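Local coordinates for salicylaldehyde dehydrogenase NahF (Pseudomonas putida, PDB 4JZ6), which probably oxidises salicylaldehyde to salicylate with NAD+ and water, a step in the bacterial breakdown of naphthalene, at residues N184-P195 / V214-S225. Residues are numbered along the deposited sequence; the frame is centred on the assembly and turned at random.
Sequences NTVVFKGSEFSP and VLNYLNSSPDRS
Ser191 O is gripped by two donors that reach it from opposite faces of its carbonyl plane. Asn219 ND2 donates to Ser191 O over 2.8 Å, arriving 58° out of that plane although the acceptor lies nearly within the plane of the asparagine amide. The second donor, Ser194 N, closes the type I turn from Ser191 to Ser194. Asn219 ND2 also donates to Tyr217 OH at 2.9 Å. With Asn219 OD1 accepting from Ser220 N, both ends of the amide are engaged, which fixes its flip. Beside it, Asn219 ND2 lies 3.4 Å from Pro195 CB, in the first residue of helix 195-208.

Preceding these loops in the chain, strands 186-189 and 215-218 pair in parallel register, Val186 opposite Leu215. Phe188 sits in the ladder through both backbone polar atoms: its N donates to Asn216 O, and its O accepts from Leu218 N at 2.7 Å. Phe188 and Tyr217, as bridge partners, leave the same face of the sheet, and with CG anti to the backbone N in both (chi1 169° in Phe188) the rings stay alongside each other; their planes meet obliquely at 36°, with Tyr217 CE2 over one phenylalanine face.

On the other face, Val187 CG1 meets Leu218 CD1 at 3.6 Å. Lys189, bent at chi2 and chi4, curls back so that NZ donates to Gly190 O (2.8 Å). Farther on, a water links Glu192 OE1 with Ser225 OG.

Helix 195-208 connects the two strands as the crossover of a beta-alpha-beta unit and contacts Leu215 and Tyr217. The parallel arrangement is consistent with the Rossmann-like NAD-binding domain of aldehyde dehydrogenases. Helix 170-181 packs on Val186 and Phe188, and strand 159-162 extends the sheet beyond 186-189, leaving 215-218 outermost within the chain.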
loop_
_atom_site.group_PDB
_atom_site.type_symbol
_atom_site.label_atom_id
_atom_site.label_comp_id
_atom_site.label_asym_id
_atom_site.label_seq_id
_atom_site.Cartn_x
_atom_site.Cartn_y
_atom_site.Cartn_z
ATOM N N ASN A 184 14.806 -9.995 -2.560
ATOM C CA ASN A 184 15.175 -8.634 -2.931
ATOM C C ASN A 184 16.550 -8.256 -2.411
ATOM O O ASN A 184 17.091 -8.920 -1.522
ATOM C CB ASN A 184 14.133 -7.646 -2.425
ATOM C CG ASN A 184 12.738 -8.021 -2.857
ATOM O OD1 ASN A 184 12.363 -7.811 -4.006
ATOM N ND2 ASN A 184 11.967 -8.595 -1.944
ATOM N N THR A 185 17.115 -7.199 -2.987
ATOM C CA THR A 185 18.342 -6.604 -2.475
ATOM C C THR A 185 17.958 -5.252 -1.898
ATOM O O THR A 185 16.904 -4.709 -2.241
ATOM C CB THR A 185 19.402 -6.437 -3.573
ATOM O OG1 THR A 185 19.017 -5.380 -4.459
ATOM C CG2 THR A 185 19.552 -7.725 -4.359
ATOM N N VAL A 186 18.783 -4.709 -1.010
ATOM C CA VAL A 186 18.377 -3.499 -0.307
ATOM C C VAL A 186 19.463 -2.432 -0.140
ATOM O O VAL A 186 20.621 -2.732 0.143
ATOM C CB VAL A 186 17.702 -3.844 1.054
ATOM C CG1 VAL A 186 18.117 -5.227 1.507
ATOM C CG2 VAL A 186 18.016 -2.802 2.125
ATOM N N VAL A 187 19.066 -1.183 -0.360
ATOM C CA VAL A 187 19.860 -0.038 0.045
ATOM C C VAL A 187 19.389 0.377 1.439
ATOM O O VAL A 187 18.272 0.878 1.610
ATOM C CB VAL A 187 19.716 1.130 -0.945
ATOM C CG1 VAL A 187 20.504 2.337 -0.460
ATOM C CG2 VAL A 187 20.182 0.710 -2.328
ATOM N N PHE A 188 20.246 0.133 2.426
ATOM C CA PHE A 188 19.954 0.372 3.834
ATOM C C PHE A 188 20.475 1.745 4.242
ATOM O O PHE A 188 21.683 1.970 4.293
ATOM C CB PHE A 188 20.614 -0.742 4.662
ATOM C CG PHE A 188 20.625 -0.504 6.159
ATOM C CD1 PHE A 188 19.640 0.247 6.787
ATOM C CD2 PHE A 188 21.638 -1.058 6.941
ATOM C CE1 PHE A 188 19.675 0.449 8.158
ATOM C CE2 PHE A 188 21.671 -0.866 8.310
ATOM C CZ PHE A 188 20.693 -0.113 8.920
ATOM N N LYS A 189 19.558 2.664 4.531
ATOM C CA LYS A 189 19.925 3.985 5.022
ATOM C C LYS A 189 19.800 4.022 6.535
ATOM O O LYS A 189 18.695 3.935 7.076
ATOM C CB LYS A 189 19.030 5.056 4.408
ATOM C CG LYS A 189 19.251 6.446 4.983
ATOM C CD LYS A 189 20.596 7.018 4.571
ATOM C CE LYS A 189 20.818 8.412 5.168
ATOM N NZ LYS A 189 20.661 8.457 6.661
ATOM N N GLY A 190 20.940 4.152 7.210
ATOM C CA GLY A 190 20.990 4.117 8.660
ATOM C C GLY A 190 20.751 5.467 9.308
ATOM O O GLY A 190 20.468 6.455 8.624
ATOM N N SER A 191 20.871 5.509 10.633
ATOM C CA SER A 191 20.576 6.721 11.388
ATOM C C SER A 191 21.824 7.495 11.775
ATOM O O SER A 191 22.865 6.909 12.093
ATOM C CB SER A 191 19.791 6.392 12.650
ATOM O OG SER A 191 19.709 7.536 13.477
ATOM N N GLU A 192 21.702 8.817 11.776
ATOM C CA GLU A 192 22.820 9.675 12.127
ATOM C C GLU A 192 23.217 9.511 13.594
ATOM O O GLU A 192 24.356 9.801 13.971
ATOM C CB GLU A 192 22.489 11.138 11.826
ATOM C CG GLU A 192 21.387 11.725 12.683
ATOM C CD GLU A 192 20.058 11.806 11.965
ATOM O OE1 GLU A 192 19.749 10.900 11.154
ATOM O OE2 GLU A 192 19.323 12.789 12.213
ATOM N N PHE A 193 22.278 9.047 14.416
ATOM C CA PHE A 193 22.520 8.879 15.846
ATOM C C PHE A 193 23.042 7.480 16.179
ATOM O O PHE A 193 23.510 7.223 17.297
ATOM C CB PHE A 193 21.238 9.142 16.635
ATOM C CG PHE A 193 20.683 10.523 16.455
ATOM C CD1 PHE A 193 21.394 11.635 16.884
ATOM C CD2 PHE A 193 19.442 10.710 15.875
ATOM C CE1 PHE A 193 20.881 12.911 16.727
ATOM C CE2 PHE A 193 18.921 11.981 15.714
ATOM C CZ PHE A 193 19.641 13.084 16.141
ATOM N N SER A 194 22.956 6.579 15.207
ATOM C CA SER A 194 23.322 5.187 15.429
ATOM C C SER A 194 24.222 4.588 14.332
ATOM O O SER A 194 23.948 3.493 13.837
ATOM C CB SER A 194 22.042 4.358 15.592
ATOM O OG SER A 194 22.211 3.053 15.080
ATOM N N PRO A 195 25.315 5.284 13.955
ATOM C CA PRO A 195 26.050 4.745 12.807
ATOM C C PRO A 195 26.916 3.524 13.122
ATOM O O PRO A 195 27.117 2.690 12.236
ATOM C CB PRO A 195 26.919 5.924 12.370
ATOM C CG PRO A 195 27.152 6.675 13.602
ATOM C CD PRO A 195 25.895 6.558 14.415
ATOM N N VAL A 214 23.936 -7.484 -2.205
ATOM C CA VAL A 214 22.603 -7.826 -1.737
ATOM C C VAL A 214 22.177 -6.869 -0.620
ATOM O O VAL A 214 21.016 -6.470 -0.544
ATOM C CB VAL A 214 22.513 -9.292 -1.290
ATOM C CG1 VAL A 214 21.109 -9.616 -0.832
ATOM C CG2 VAL A 214 22.899 -10.207 -2.434
ATOM N N LEU A 215 23.127 -6.493 0.233
ATOM C CA LEU A 215 22.897 -5.458 1.238
ATOM C C LEU A 215 23.927 -4.343 1.118
ATOM O O LEU A 215 25.131 -4.587 1.156
ATOM C CB LEU A 215 22.938 -6.041 2.650
ATOM C CG LEU A 215 22.800 -5.026 3.793
ATOM C CD1 LEU A 215 21.427 -4.367 3.773
ATOM C CD2 LEU A 215 23.058 -5.682 5.139
ATOM N N ASN A 216 23.445 -3.115 0.977
ATOM C CA ASN A 216 24.318 -1.960 0.844
ATOM C C ASN A 216 23.939 -0.897 1.874
ATOM O O ASN A 216 22.764 -0.572 2.035
ATOM C CB ASN A 216 24.245 -1.405 -0.579
ATOM C CG ASN A 216 24.599 -2.451 -1.631
ATOM O OD1 ASN A 216 25.752 -2.560 -2.048
ATOM N ND2 ASN A 216 23.610 -3.230 -2.055
ATOM N N TYR A 217 24.938 -0.360 2.570
ATOM C CA TYR A 217 24.695 0.468 3.746
ATOM C C TYR A 217 25.135 1.913 3.557
ATOM O O TYR A 217 26.256 2.188 3.133
ATOM C CB TYR A 217 25.395 -0.153 4.962
ATOM C CG TYR A 217 25.465 0.726 6.194
ATOM C CD1 TYR A 217 26.685 0.990 6.811
ATOM C CD2 TYR A 217 24.316 1.279 6.752
ATOM C CE1 TYR A 217 26.762 1.785 7.947
ATOM C CE2 TYR A 217 24.385 2.081 7.891
ATOM C CZ TYR A 217 25.611 2.327 8.483
ATOM O OH TYR A 217 25.687 3.118 9.608
ATOM N N LEU A 218 24.238 2.834 3.886
ATOM C CA LEU A 218 24.520 4.255 3.773
ATOM C C LEU A 218 24.152 4.975 5.060
ATOM O O LEU A 218 23.139 4.664 5.694
ATOM C CB LEU A 218 23.725 4.872 2.627
ATOM C CG LEU A 218 23.999 4.394 1.206
ATOM C CD1 LEU A 218 22.880 4.880 0.316
ATOM C CD2 LEU A 218 25.333 4.915 0.723
ATOM N N ASN A 219 24.985 5.935 5.444
ATOM C CA ASN A 219 24.665 6.822 6.547
ATOM C C ASN A 219 25.181 8.215 6.227
ATOM O O ASN A 219 26.081 8.373 5.399
ATOM C CB ASN A 219 25.265 6.308 7.853
ATOM C CG ASN A 219 24.375 6.585 9.044
ATOM O OD1 ASN A 219 23.623 7.561 9.052
ATOM N ND2 ASN A 219 24.442 5.720 10.054
ATOM N N SER A 220 24.602 9.227 6.864
ATOM C CA SER A 220 24.999 10.600 6.588
ATOM C C SER A 220 24.628 11.545 7.720
ATOM O O SER A 220 23.846 11.204 8.606
ATOM C CB SER A 220 24.350 11.091 5.295
ATOM O OG SER A 220 22.935 11.111 5.417
ATOM N N SER A 221 25.199 12.740 7.685
ATOM C CA SER A 221 24.760 13.807 8.565
ATOM C C SER A 221 23.327 14.152 8.182
ATOM O O SER A 221 22.944 14.017 7.015
ATOM C CB SER A 221 25.674 15.024 8.417
ATOM O OG SER A 221 25.908 15.322 7.052
ATOM N N PRO A 222 22.525 14.593 9.161
ATOM C CA PRO A 222 21.100 14.845 8.913
ATOM C C PRO A 222 20.846 15.930 7.865
ATOM O O PRO A 222 19.763 15.957 7.288
ATOM C CB PRO A 222 20.575 15.289 10.286
ATOM C CG PRO A 222 21.777 15.781 11.015
ATOM C CD PRO A 222 22.910 14.915 10.547
ATOM N N ASP A 223 21.826 16.796 7.618
ATOM C CA ASP A 223 21.673 17.852 6.622
ATOM C C ASP A 223 21.640 17.271 5.208
ATOM O O ASP A 223 21.225 17.948 4.260
ATOM C CB ASP A 223 22.794 18.895 6.747
ATOM C CG ASP A 223 24.125 18.403 6.192
ATOM O OD1 ASP A 223 24.776 17.577 6.863
ATOM O OD2 ASP A 223 24.529 18.846 5.092
ATOM N N ARG A 224 22.068 16.014 5.080
ATOM C CA ARG A 224 22.153 15.348 3.783
ATOM C C ARG A 224 21.029 14.343 3.575
ATOM O O ARG A 224 20.708 14.012 2.436
ATOM C CB ARG A 224 23.497 14.630 3.628
ATOM C CG ARG A 224 24.713 15.540 3.626
ATOM C CD ARG A 224 25.964 14.770 3.233
ATOM N NE ARG A 224 27.144 15.630 3.190
ATOM C CZ ARG A 224 28.337 15.245 2.743
ATOM N NH1 ARG A 224 28.513 14.009 2.291
ATOM N NH2 ARG A 224 29.353 16.099 2.743
ATOM N N SER A 225 20.449 13.860 4.677
ATOM C CA SER A 225 19.404 12.826 4.634
ATOM C C SER A 225 18.295 13.069 3.606
ATOM O O SER A 225 18.029 12.187 2.786
ATOM C CB SER A 225 18.797 12.563 6.022
ATOM O OG SER A 225 19.697 11.856 6.853
HETATM O O HOH W 1 17.888 10.873 8.729
#